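Side-chain contacts in xylulose kinase (Escherichia coli, PDB 2ITM), which catalyses the ATP-dependent phosphorylation of D-xylulose to D-xylulose 5-phosphate, works as a homodimer and belongs to the FGGY family of carbohydrate kinases: residues A[403-406]-A[407-411]; A[467-470]-A[471-475]; A[474-477]-A[478-482]. All blocks are in the same frame, centred on the assembly; numbering follows the deposited sequence.

Contact 1 (A[403-406]-A[407-411]); sequences RQML and ADISG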
loop_
_atom_site.group_PDB
_atom_site.type_symbol
_atom_site.label_atom_id
_atom_site.label_comp_id
_atom_site.label_asym_id
_atom_site.label_seq_id
_atom_site.Cartn_x
_atom_site.Cartn_y
_atom_site.Cartn_z
ATOM N N ARG A 403 4.536 -23.624 -10.825
ATOM C CA ARG A 403 5.083 -24.826 -10.235
ATOM C C ARG A 403 6.583 -24.905 -10.454
ATOM O O ARG A 403 7.331 -25.280 -9.559
ATOM C CB ARG A 403 4.405 -26.064 -10.817
ATOM C CG ARG A 403 2.988 -26.335 -10.307
ATOM C CD ARG A 403 2.544 -27.765 -10.470
ATOM N NE ARG A 403 2.611 -28.176 -11.864
ATOM C CZ ARG A 403 1.674 -27.943 -12.765
ATOM N NH1 ARG A 403 0.575 -27.297 -12.439
ATOM N NH2 ARG A 403 1.840 -28.352 -14.008
ATOM N N GLN A 404 7.017 -24.558 -11.658
ATOM C CA GLN A 404 8.428 -24.548 -11.983
ATOM C C GLN A 404 9.179 -23.438 -11.285
ATOM O O GLN A 404 10.273 -23.642 -10.803
ATOM C CB GLN A 404 8.629 -24.399 -13.477
ATOM C CG GLN A 404 10.066 -24.511 -13.876
ATOM C CD GLN A 404 10.614 -25.878 -13.623
ATOM O OE1 GLN A 404 11.697 -26.025 -13.076
ATOM N NE2 GLN A 404 9.867 -26.890 -14.024
ATOM N N MET A 405 8.585 -22.256 -11.269
ATOM C CA MET A 405 9.117 -21.154 -10.517
ATOM C C MET A 405 9.310 -21.558 -9.085
ATOM O O MET A 405 10.328 -21.240 -8.481
ATOM C CB MET A 405 8.218 -19.931 -10.605
ATOM C CG MET A 405 8.679 -18.789 -9.718
ATOM S SD MET A 405 7.626 -17.354 -9.702
ATOM C CE MET A 405 7.950 -16.738 -11.312
ATOM N N LEU A 406 8.331 -22.262 -8.525
ATOM C CA LEU A 406 8.413 -22.752 -7.156
ATOM C C LEU A 406 9.561 -23.720 -6.960
ATOM O O LEU A 406 10.195 -23.734 -5.923
ATOM C CB LEU A 406 7.123 -23.444 -6.757
ATOM C CG LEU A 406 6.170 -22.729 -5.815
ATOM C CD1 LEU A 406 5.987 -21.313 -6.239
ATOM C CD2 LEU A 406 4.851 -23.441 -5.753
ATOM N N ALA A 407 9.807 -24.532 -7.969
ATOM C CA ALA A 407 10.912 -25.454 -7.932
ATOM C C ALA A 407 12.261 -24.756 -8.062
ATOM O O ALA A 407 13.216 -25.110 -7.395
ATOM C CB ALA A 407 10.738 -26.487 -9.001
ATOM N N ASP A 408 12.313 -23.751 -8.922
ATOM C CA ASP A 408 13.527 -22.996 -9.165
ATOM C C ASP A 408 13.944 -22.237 -7.930
ATOM O O ASP A 408 15.095 -22.253 -7.531
ATOM C CB ASP A 408 13.302 -22.029 -10.320
ATOM C CG ASP A 408 13.096 -22.731 -11.658
ATOM O OD1 ASP A 408 13.471 -23.905 -11.796
ATOM O OD2 ASP A 408 12.582 -22.153 -12.625
ATOM N N ILE A 409 12.970 -21.570 -7.327
ATOM C CA ILE A 409 13.136 -20.830 -6.089
ATOM C C ILE A 409 13.556 -21.715 -4.936
ATOM O O ILE A 409 14.469 -21.386 -4.209
ATOM C CB ILE A 409 11.834 -20.092 -5.740
ATOM C CG1 ILE A 409 11.670 -18.866 -6.618
ATOM C CG2 ILE A 409 11.817 -19.693 -4.299
ATOM C CD1 ILE A 409 10.441 -18.115 -6.358
ATOM N N SER A 410 12.877 -22.837 -4.768
ATOM C CA SER A 410 12.981 -23.619 -3.555
ATOM C C SER A 410 14.121 -24.618 -3.556
ATOM O O SER A 410 14.573 -25.038 -2.505
ATOM C CB SER A 410 11.672 -24.334 -3.263
ATOM O OG SER A 410 11.524 -25.480 -4.054
ATOM N N GLY A 411 14.564 -25.021 -4.732
ATOM C CA GLY A 411 15.560 -26.066 -4.832
ATOM C C GLY A 411 14.970 -27.438 -4.611
ATOM O O GLY A 411 15.672 -28.399 -4.390
#
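Met405 and Ile409 meet one turn apart on the last turns of helix 400-410, the helix of the beta-alpha-beta unit that joins strand 390-393 to strand 414-417 in the C-terminal FGGY domain. This is a local i to i+4 contact within a single helix, largely buried. The two side chains run alongside each other and point the same way, with Met405 CG 3.9 Å from Ile409 CD1. Met405 keeps CG opposite its own backbone N (chi1 175°) and turns only at chi3. Beneath the pair, Ile409 N reaches Met405 O at 2.9 Å in a nearly straight bond, with an N-H...O angle of 169°.

On another flank Gln404 and Asp408 come together obliquely, amide and carboxylate planes 47° apart. Asp408 N donates to Gln404 O at 2.8 Å. The carboxylate is held mainly from helix 459-479 and its approach: OD2 forms a salt bridge with Arg461, and OD1 accepts from the backbone N of Asp458. An alanine here would take away both acceptors and is likely to leave the Arg461 guanidinium without its counter-charge.

At the end of the helix Ser410 closes back on Leu406 O twice, through N at 3.1 Å and through OG at 2.9 Å, from opposite faces of the carbonyl plane. The hydroxyl comes from a little out of that plane, the N from farther above it, and OG is also hydrogen-bonded to Gln412 N. Gly411 then leaves the helix with positive phi, its N bonded to Ala407 O.

Three elements pack against this turn: Met405 and Ile409 lie against helix 459-479 through Tyr465 and against helix 358-381 through Leu366 and Ala374 respectively, while Leu406 and Ala407 rest on Leu414 of strand 414-417.

Contact 2 (A[467-470]-A[471-475]); sequences PRRE and TFRRL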
loop_
_atom_site.group_PDB
_atom_site.type_symbol
_atom_site.label_atom_id
_atom_site.label_comp_id
_atom_site.label_asym_id
_atom_site.label_seq_id
_atom_site.Cartn_x
_atom_site.Cartn_y
_atom_site.Cartn_z
ATOM N N PRO A 467 19.930 -14.847 -4.085
ATOM C CA PRO A 467 20.081 -13.489 -3.565
ATOM C C PRO A 467 18.768 -12.739 -3.412
ATOM O O PRO A 467 18.663 -11.890 -2.556
ATOM C CB PRO A 467 20.974 -12.797 -4.592
ATOM C CG PRO A 467 20.997 -13.673 -5.776
ATOM C CD PRO A 467 20.669 -15.040 -5.336
ATOM N N ARG A 468 17.781 -13.065 -4.232
ATOM C CA ARG A 468 16.459 -12.496 -4.070
ATOM C C ARG A 468 15.735 -12.990 -2.814
ATOM O O ARG A 468 15.051 -12.231 -2.154
ATOM C CB ARG A 468 15.611 -12.728 -5.315
ATOM C CG ARG A 468 16.150 -12.051 -6.545
ATOM C CD ARG A 468 15.456 -12.428 -7.829
ATOM N NE ARG A 468 15.253 -11.274 -8.693
ATOM C CZ ARG A 468 16.139 -10.865 -9.568
ATOM N NH1 ARG A 468 17.273 -11.527 -9.684
ATOM N NH2 ARG A 468 15.914 -9.814 -10.326
ATOM N N ARG A 469 15.908 -14.273 -2.509
ATOM C CA ARG A 469 15.396 -14.888 -1.289
ATOM C C ARG A 469 15.988 -14.219 -0.059
ATOM O O ARG A 469 15.283 -13.918 0.882
ATOM C CB ARG A 469 15.722 -16.388 -1.268
ATOM C CG ARG A 469 14.678 -17.293 -1.902
ATOM C CD ARG A 469 15.173 -18.657 -2.291
ATOM N NE ARG A 469 14.965 -19.690 -1.282
ATOM C CZ ARG A 469 14.081 -19.626 -0.324
ATOM N NH1 ARG A 469 13.297 -18.574 -0.226
ATOM N NH2 ARG A 469 13.974 -20.609 0.547
ATOM N N GLU A 470 17.297 -14.011 -0.092
ATOM C CA GLU A 470 18.018 -13.284 0.937
ATOM C C GLU A 470 17.466 -11.886 1.105
ATOM O O GLU A 470 17.262 -11.423 2.200
ATOM C CB GLU A 470 19.474 -13.212 0.535
ATOM C CG GLU A 470 20.446 -12.818 1.616
ATOM C CD GLU A 470 21.871 -12.814 1.098
ATOM O OE1 GLU A 470 22.246 -13.761 0.381
ATOM O OE2 GLU A 470 22.597 -11.856 1.390
ATOM N N THR A 471 17.226 -11.223 -0.005
ATOM C CA THR A 471 16.711 -9.874 0.029
ATOM C C THR A 471 15.284 -9.829 0.572
ATOM O O THR A 471 14.971 -9.043 1.448
ATOM C CB THR A 471 16.816 -9.221 -1.354
ATOM O OG1 THR A 471 18.176 -8.881 -1.615
ATOM C CG2 THR A 471 16.129 -7.892 -1.357
ATOM N N PHE A 472 14.436 -10.698 0.044
ATOM C CA PHE A 472 13.103 -10.940 0.585
ATOM C C PHE A 472 13.053 -11.137 2.101
ATOM O O PHE A 472 12.312 -10.484 2.761
ATOM C CB PHE A 472 12.433 -12.107 -0.141
ATOM C CG PHE A 472 11.135 -12.546 0.470
ATOM C CD1 PHE A 472 9.951 -11.969 0.096
ATOM C CD2 PHE A 472 11.105 -13.542 1.412
ATOM C CE1 PHE A 472 8.773 -12.375 0.657
ATOM C CE2 PHE A 472 9.929 -13.942 1.973
ATOM C CZ PHE A 472 8.763 -13.361 1.593
ATOM N N ARG A 473 13.851 -12.062 2.612
ATOM C CA ARG A 473 13.916 -12.346 4.016
ATOM C C ARG A 473 14.300 -11.129 4.842
ATOM O O ARG A 473 13.763 -10.916 5.905
ATOM C CB ARG A 473 14.880 -13.480 4.312
ATOM C CG ARG A 473 14.308 -14.834 4.054
ATOM C CD ARG A 473 15.168 -15.986 4.474
ATOM N NE ARG A 473 16.492 -15.948 3.892
ATOM C CZ ARG A 473 16.872 -16.672 2.865
ATOM N NH1 ARG A 473 16.035 -17.499 2.280
ATOM N NH2 ARG A 473 18.103 -16.566 2.418
ATOM N N ARG A 474 15.255 -10.358 4.344
ATOM C CA ARG A 474 15.684 -9.114 4.967
ATOM C C ARG A 474 14.533 -8.129 5.070
ATOM O O ARG A 474 14.230 -7.629 6.133
ATOM C CB ARG A 474 16.813 -8.490 4.146
ATOM C CG ARG A 474 17.743 -7.566 4.901
ATOM C CD ARG A 474 18.207 -6.333 4.121
ATOM N NE ARG A 474 18.590 -6.620 2.742
ATOM C CZ ARG A 474 19.409 -7.591 2.378
ATOM N NH1 ARG A 474 19.948 -8.388 3.288
ATOM N NH2 ARG A 474 19.690 -7.764 1.117
ATOM N N LEU A 475 13.893 -7.868 3.943
ATOM C CA LEU A 475 12.764 -6.970 3.896
ATOM C C LEU A 475 11.591 -7.455 4.738
ATOM O O LEU A 475 11.002 -6.683 5.468
ATOM C CB LEU A 475 12.325 -6.737 2.455
ATOM C CG LEU A 475 13.171 -5.897 1.499
ATOM C CD1 LEU A 475 12.500 -5.769 0.161
ATOM C CD2 LEU A 475 13.469 -4.534 2.063
#
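Arg469 and Arg473 stand one turn apart on helix 459-479, and together with Glu470 they carry most of this local contact. The two arginine side chains cross at an angle, their guanidinium planes 77° apart. NH1 of Arg473 sits over the centre of the Arg469 guanidinium, 3.8 Å above its plane, and the two NH1 atoms, of Arg469 and Arg473, are 3.9 Å from each other. The Arg473 chain starts beside its backbone N (chi1 -80°) and bends at chi3 (-55°), which folds it back along the helix until one guanidinium face covers Arg469 O and Glu470 N. Arg473 NH1 also comes 3.7 Å from Arg469 CB, while Arg473 NH2 lies 4.1 Å from Glu470 CB.

Glu470 is extended beyond CG, and its carboxylate is near but not in contact with the arginines, OE2 being 4.8 Å from Arg474 NH1. Beyond the kink at Pro467 the i to i+4 bonds run on from Thr471 N to Arg474 N, with Arg473 N 2.9 Å from Arg469 O. Thr471 adds a second grip on Pro467 O, through OG1 at 3.2 Å, from the face opposite to that used by its backbone N.

Helix 358-381 supplies the counter-charges: Asp378 forms a salt bridge with Arg469 NH2, and Asp375 OD1 one with Arg473 NH1 as well as a long, weak ion pair with Arg469 NH1. The two arginines can lie this close probably because they gather round Asp375, with Asp378 holding Arg469 as well.

Contact 3 (A[474-477]-A[478-482]); sequences RLYQ and QLLPL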
loop_
_atom_site.group_PDB
_atom_site.type_symbol
_atom_site.label_atom_id
_atom_site.label_comp_id
_atom_site.label_asym_id
_atom_site.label_seq_id
_atom_site.Cartn_x
_atom_site.Cartn_y
_atom_site.Cartn_z
ATOM N N ARG A 474 15.255 -10.358 4.344
ATOM C CA ARG A 474 15.684 -9.114 4.967
ATOM C C ARG A 474 14.533 -8.129 5.070
ATOM O O ARG A 474 14.230 -7.629 6.133
ATOM C CB ARG A 474 16.813 -8.490 4.146
ATOM C CG ARG A 474 17.743 -7.566 4.901
ATOM C CD ARG A 474 18.207 -6.333 4.121
ATOM N NE ARG A 474 18.590 -6.620 2.742
ATOM C CZ ARG A 474 19.409 -7.591 2.378
ATOM N NH1 ARG A 474 19.948 -8.388 3.288
ATOM N NH2 ARG A 474 19.690 -7.764 1.117
ATOM N N LEU A 475 13.893 -7.868 3.943
ATOM C CA LEU A 475 12.764 -6.970 3.896
ATOM C C LEU A 475 11.591 -7.455 4.738
ATOM O O LEU A 475 11.002 -6.683 5.468
ATOM C CB LEU A 475 12.325 -6.737 2.455
ATOM C CG LEU A 475 13.171 -5.897 1.499
ATOM C CD1 LEU A 475 12.500 -5.769 0.161
ATOM C CD2 LEU A 475 13.469 -4.534 2.063
ATOM N N TYR A 476 11.254 -8.733 4.624
ATOM C CA TYR A 476 10.138 -9.313 5.365
ATOM C C TYR A 476 10.320 -9.095 6.867
ATOM O O TYR A 476 9.459 -8.560 7.540
ATOM C CB TYR A 476 10.021 -10.803 5.036
ATOM C CG TYR A 476 8.861 -11.545 5.661
ATOM C CD1 TYR A 476 7.676 -11.735 4.972
ATOM C CD2 TYR A 476 8.964 -12.094 6.922
ATOM C CE1 TYR A 476 6.630 -12.418 5.533
ATOM C CE2 TYR A 476 7.925 -12.773 7.480
ATOM C CZ TYR A 476 6.758 -12.933 6.786
ATOM O OH TYR A 476 5.724 -13.615 7.349
ATOM N N GLN A 477 11.472 -9.490 7.375
ATOM C CA GLN A 477 11.821 -9.189 8.742
ATOM C C GLN A 477 11.674 -7.718 9.135
ATOM O O GLN A 477 11.099 -7.410 10.159
ATOM C CB GLN A 477 13.196 -9.727 9.069
ATOM C CG GLN A 477 13.218 -11.224 9.305
ATOM C CD GLN A 477 12.222 -11.667 10.361
ATOM O OE1 GLN A 477 12.271 -11.196 11.493
ATOM N NE2 GLN A 477 11.316 -12.570 9.990
ATOM N N GLN A 478 12.172 -6.822 8.300
ATOM C CA GLN A 478 12.127 -5.399 8.586
ATOM C C GLN A 478 10.728 -4.848 8.855
ATOM O O GLN A 478 10.551 -4.037 9.743
ATOM C CB GLN A 478 12.801 -4.606 7.473
ATOM C CG GLN A 478 14.285 -4.397 7.659
ATOM C CD GLN A 478 14.830 -3.339 6.735
ATOM O OE1 GLN A 478 14.963 -3.564 5.547
ATOM N NE2 GLN A 478 15.127 -2.180 7.277
ATOM N N LEU A 479 9.746 -5.303 8.085
ATOM C CA LEU A 479 8.387 -4.779 8.155
ATOM C C LEU A 479 7.500 -5.607 9.080
ATOM O O LEU A 479 6.369 -5.252 9.344
ATOM C CB LEU A 479 7.760 -4.722 6.763
ATOM C CG LEU A 479 8.413 -3.865 5.684
ATOM C CD1 LEU A 479 7.404 -3.403 4.677
ATOM C CD2 LEU A 479 9.102 -2.675 6.293
ATOM N N LEU A 480 8.038 -6.720 9.548
ATOM C CA LEU A 480 7.309 -7.680 10.357
ATOM C C LEU A 480 6.621 -7.055 11.572
ATOM O O LEU A 480 5.487 -7.366 11.869
ATOM C CB LEU A 480 8.254 -8.779 10.820
ATOM C CG LEU A 480 7.730 -10.189 11.031
ATOM C CD1 LEU A 480 8.615 -10.952 11.982
ATOM C CD2 LEU A 480 6.323 -10.201 11.496
ATOM N N PRO A 481 7.325 -6.182 12.271
ATOM C CA PRO A 481 6.774 -5.557 13.471
ATOM C C PRO A 481 5.622 -4.631 13.132
ATOM O O PRO A 481 4.734 -4.437 13.931
ATOM C CB PRO A 481 7.950 -4.763 14.007
ATOM C CG PRO A 481 9.089 -5.421 13.478
ATOM C CD PRO A 481 8.753 -5.898 12.128
ATOM N N LEU A 482 5.652 -4.083 11.931
ATOM C CA LEU A 482 4.596 -3.234 11.426
ATOM C C LEU A 482 3.323 -4.003 11.107
ATOM O O LEU A 482 2.258 -3.413 11.021
ATOM C CB LEU A 482 5.084 -2.499 10.186
ATOM C CG LEU A 482 5.708 -1.115 10.316
ATOM C CD1 LEU A 482 6.195 -0.806 11.699
ATOM C CD2 LEU A 482 6.806 -0.946 9.317
#
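The C-terminal turns of helix 459-479, where regular helical bonding gives out, contain this local contact between Gln477 and Leu480 and their neighbours. Gln477 and Leu480 lie side by side, pointing the same way, and Leu480 CD1 is 3.7 Å from both OE1 and NE2 of Gln477. The bend in the glutamine chain at chi2 (-54°) brings its amide down to that methyl. Tyr476 touches Leu480 as well, loosely, with CE2 4.4 Å from CG.

Residues 480-482 keep helical phi/psi without the regular bonds. Gln478 N bonds Arg474 O at 3.1 Å, four residues back, and Leu479 N likewise reaches Leu475 O at 3.2 Å. Leu480 N donates to Gln477 O, three residues back, at 3.2 Å and from well above the carbonyl plane. The Gln478 side chain passes obliquely by Leu475, its OE1 3.9 Å from Leu475 CD2.

Tyr476 stacks on the ring of Tyr332 of strand 328-333, and the Tyr332 hydroxyl is hydrogen-bonded to Tyr476 O. Leu475 and Leu479 pack on that strand and on strand 345-353, and Leu479 also meets Leu479 of the second subunit.

In the fold
Contact 1 is the buried member, on helix 400-410 of a beta-alpha-beta unit, whereas contacts 2 and 3 are partly exposed and follow one another along helix 459-479, sharing Arg474 and Leu475. Contacts 1 and 2 touch where Ile409 O meets Arg469 CD at 3.4 Å, and both pack on helix 358-381; contacts 2 and 3 both lie on strand 328-333. Contacts 1 and 3 stay separate, their nearest atoms about 13 Å apart. The chemistry changes with place: apolar packing and a paired carboxylate between helices in contact 1, clustered arginines answered by helix 358-381 in contact 2, and leucines with an aromatic stack at the subunit interface in contact 3.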